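Local coordinates for Poly(beta-D-mannuronate) C5 epimerase (Pseudomonas syringae pv. tomato, PDB 4NK6), which epimerizes beta-D-mannuronate residues to alpha-L-guluronate within the alginate polymer in the periplasm and belongs to a complex that shields the new chain from degradation, at residues A[420-425]-A[441-446]. Sequence-based numbering, arbitrary orientation.
Sequences GELSSN and YRVSML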
loop_
_atom_site.group_PDB
_atom_site.type_symbol
_atom_site.label_atom_id
_atom_site.label_comp_id
_atom_site.label_asym_id
_atom_site.label_seq_id
_atom_site.Cartn_x
_atom_site.Cartn_y
_atom_site.Cartn_z
ATOM N N GLY A 420 -11.265 22.510 17.203
ATOM C CA GLY A 420 -11.584 22.396 15.795
ATOM C C GLY A 420 -12.908 23.029 15.432
ATOM O O GLY A 420 -13.471 23.819 16.193
ATOM N N GLU A 421 -13.420 22.676 14.258
ATOM C CA GLU A 421 -14.617 23.324 13.748
ATOM C C GLU A 421 -15.467 22.398 12.881
ATOM O O GLU A 421 -14.947 21.634 12.072
ATOM C CB GLU A 421 -14.231 24.592 12.969
ATOM C CG GLU A 421 -15.388 25.230 12.229
ATOM C CD GLU A 421 -15.090 26.645 11.767
ATOM O OE1 GLU A 421 -15.835 27.141 10.898
ATOM O OE2 GLU A 421 -14.126 27.266 12.270
ATOM N N LEU A 422 -16.778 22.475 13.070
ATOM C CA LEU A 422 -17.741 21.768 12.239
ATOM C C LEU A 422 -18.668 22.816 11.683
ATOM O O LEU A 422 -19.393 23.441 12.449
ATOM C CB LEU A 422 -18.572 20.806 13.095
ATOM C CG LEU A 422 -17.780 19.889 14.020
ATOM C CD1 LEU A 422 -18.702 19.026 14.887
ATOM C CD2 LEU A 422 -16.818 19.015 13.205
ATOM N N SER A 423 -18.657 23.034 10.370
ATOM C CA SER A 423 -19.541 24.060 9.816
ATOM C C SER A 423 -19.879 23.862 8.343
ATOM O O SER A 423 -19.141 23.205 7.612
ATOM C CB SER A 423 -18.965 25.460 10.058
ATOM O OG SER A 423 -17.699 25.596 9.452
ATOM N N SER A 424 -21.026 24.406 7.937
ATOM C CA SER A 424 -21.503 24.339 6.550
ATOM C C SER A 424 -21.741 22.925 6.024
ATOM O O SER A 424 -21.803 22.722 4.816
ATOM C CB SER A 424 -20.546 25.071 5.601
ATOM O OG SER A 424 -20.321 26.396 6.028
ATOM N N ASN A 425 -21.891 21.952 6.919
ATOM C CA ASN A 425 -22.165 20.580 6.478
ATOM C C ASN A 425 -23.628 20.415 6.106
ATOM O O ASN A 425 -24.506 21.041 6.705
ATOM C CB ASN A 425 -21.726 19.557 7.532
ATOM C CG ASN A 425 -20.236 19.629 7.816
ATOM O OD1 ASN A 425 -19.417 19.194 7.002
ATOM N ND2 ASN A 425 -19.872 20.188 8.970
ATOM N N TYR A 441 -15.702 19.420 23.966
ATOM C CA TYR A 441 -15.140 20.587 24.629
ATOM C C TYR A 441 -14.675 21.598 23.584
ATOM O O TYR A 441 -13.883 21.264 22.705
ATOM C CB TYR A 441 -13.959 20.186 25.522
ATOM C CG TYR A 441 -14.279 19.099 26.533
ATOM C CD1 TYR A 441 -14.059 17.756 26.234
ATOM C CD2 TYR A 441 -14.797 19.414 27.787
ATOM C CE1 TYR A 441 -14.343 16.757 27.156
ATOM C CE2 TYR A 441 -15.090 18.420 28.716
ATOM C CZ TYR A 441 -14.859 17.095 28.392
ATOM O OH TYR A 441 -15.141 16.103 29.305
ATOM N N ARG A 442 -15.194 22.819 23.680
ATOM C CA ARG A 442 -14.710 23.952 22.893
ATOM C C ARG A 442 -14.669 23.661 21.400
ATOM O O ARG A 442 -13.742 24.070 20.711
ATOM C CB ARG A 442 -13.321 24.403 23.385
ATOM N N VAL A 443 -15.655 22.915 20.909
ATOM C CA VAL A 443 -15.795 22.717 19.478
ATOM C C VAL A 443 -16.555 23.904 18.899
ATOM O O VAL A 443 -17.605 24.297 19.408
ATOM C CB VAL A 443 -16.545 21.409 19.137
ATOM C CG1 VAL A 443 -16.669 21.243 17.624
ATOM C CG2 VAL A 443 -15.826 20.212 19.745
ATOM N N SER A 444 -16.003 24.493 17.848
ATOM C CA SER A 444 -16.700 25.542 17.125
ATOM C C SER A 444 -17.714 24.924 16.143
ATOM O O SER A 444 -17.371 24.072 15.316
ATOM C CB SER A 444 -15.679 26.442 16.418
ATOM O OG SER A 444 -16.319 27.392 15.601
ATOM N N MET A 445 -18.976 25.318 16.269
ATOM C CA MET A 445 -20.013 24.876 15.337
ATOM C C MET A 445 -20.752 26.111 14.847
ATOM O O MET A 445 -21.661 26.600 15.516
ATOM C CB MET A 445 -21.000 23.913 16.010
ATOM C CG MET A 445 -20.350 22.726 16.722
ATOM S SD MET A 445 -21.516 21.400 17.100
ATOM C CE MET A 445 -20.536 20.415 18.247
ATOM N N LEU A 446 -20.354 26.620 13.686
ATOM C CA LEU A 446 -20.895 27.884 13.187
ATOM C C LEU A 446 -22.346 27.757 12.721
ATOM O O LEU A 446 -22.714 26.781 12.062
ATOM C CB LEU A 446 -20.009 28.440 12.072
ATOM C CG LEU A 446 -18.566 28.719 12.502
ATOM C CD1 LEU A 446 -17.843 29.558 11.463
ATOM C CD2 LEU A 446 -18.520 29.396 13.870
HETATM O O HOH W 1 -22.125 23.872 12.160
HETATM O O HOH W 2 -22.869 26.000 9.431
#
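L422 and M445 run alongside each other in a common direction, L422 CD1 meeting M445 CE at 4.1 Å, neighbours on successive turns of a right-handed beta-helix. V443 joins them on this face: its CG1, anti to the backbone N (chi1 180°), comes up against L422 CG at 4.0 Å. E421 and S444, paired in parallel, share the other face. There the extended glutamate crosses L446 with OE1 against its CD1, while OE2 stays 4.0 Å from S444 OG, too far for a hydrogen bond. The same OE1 accepts, through its anti lone pair, a 2.8 Å bond from S423 OG, which steadies the carboxylate, while S423 CB packs on L446 CB. Two backbone bonds hold the strands in register: L422 N to S444 O (2.8 Å) and S444 N to G420 O (3.1 Å). Further along, two waters bridge the segments, one linking L422 O to L446 O, the other S424 N to L446 O. On its other edge strand 421-423 pairs with strand 381-383, while L422 and V443 reach M417 of strand 414-418, and P429 is touched by both L422 and M445.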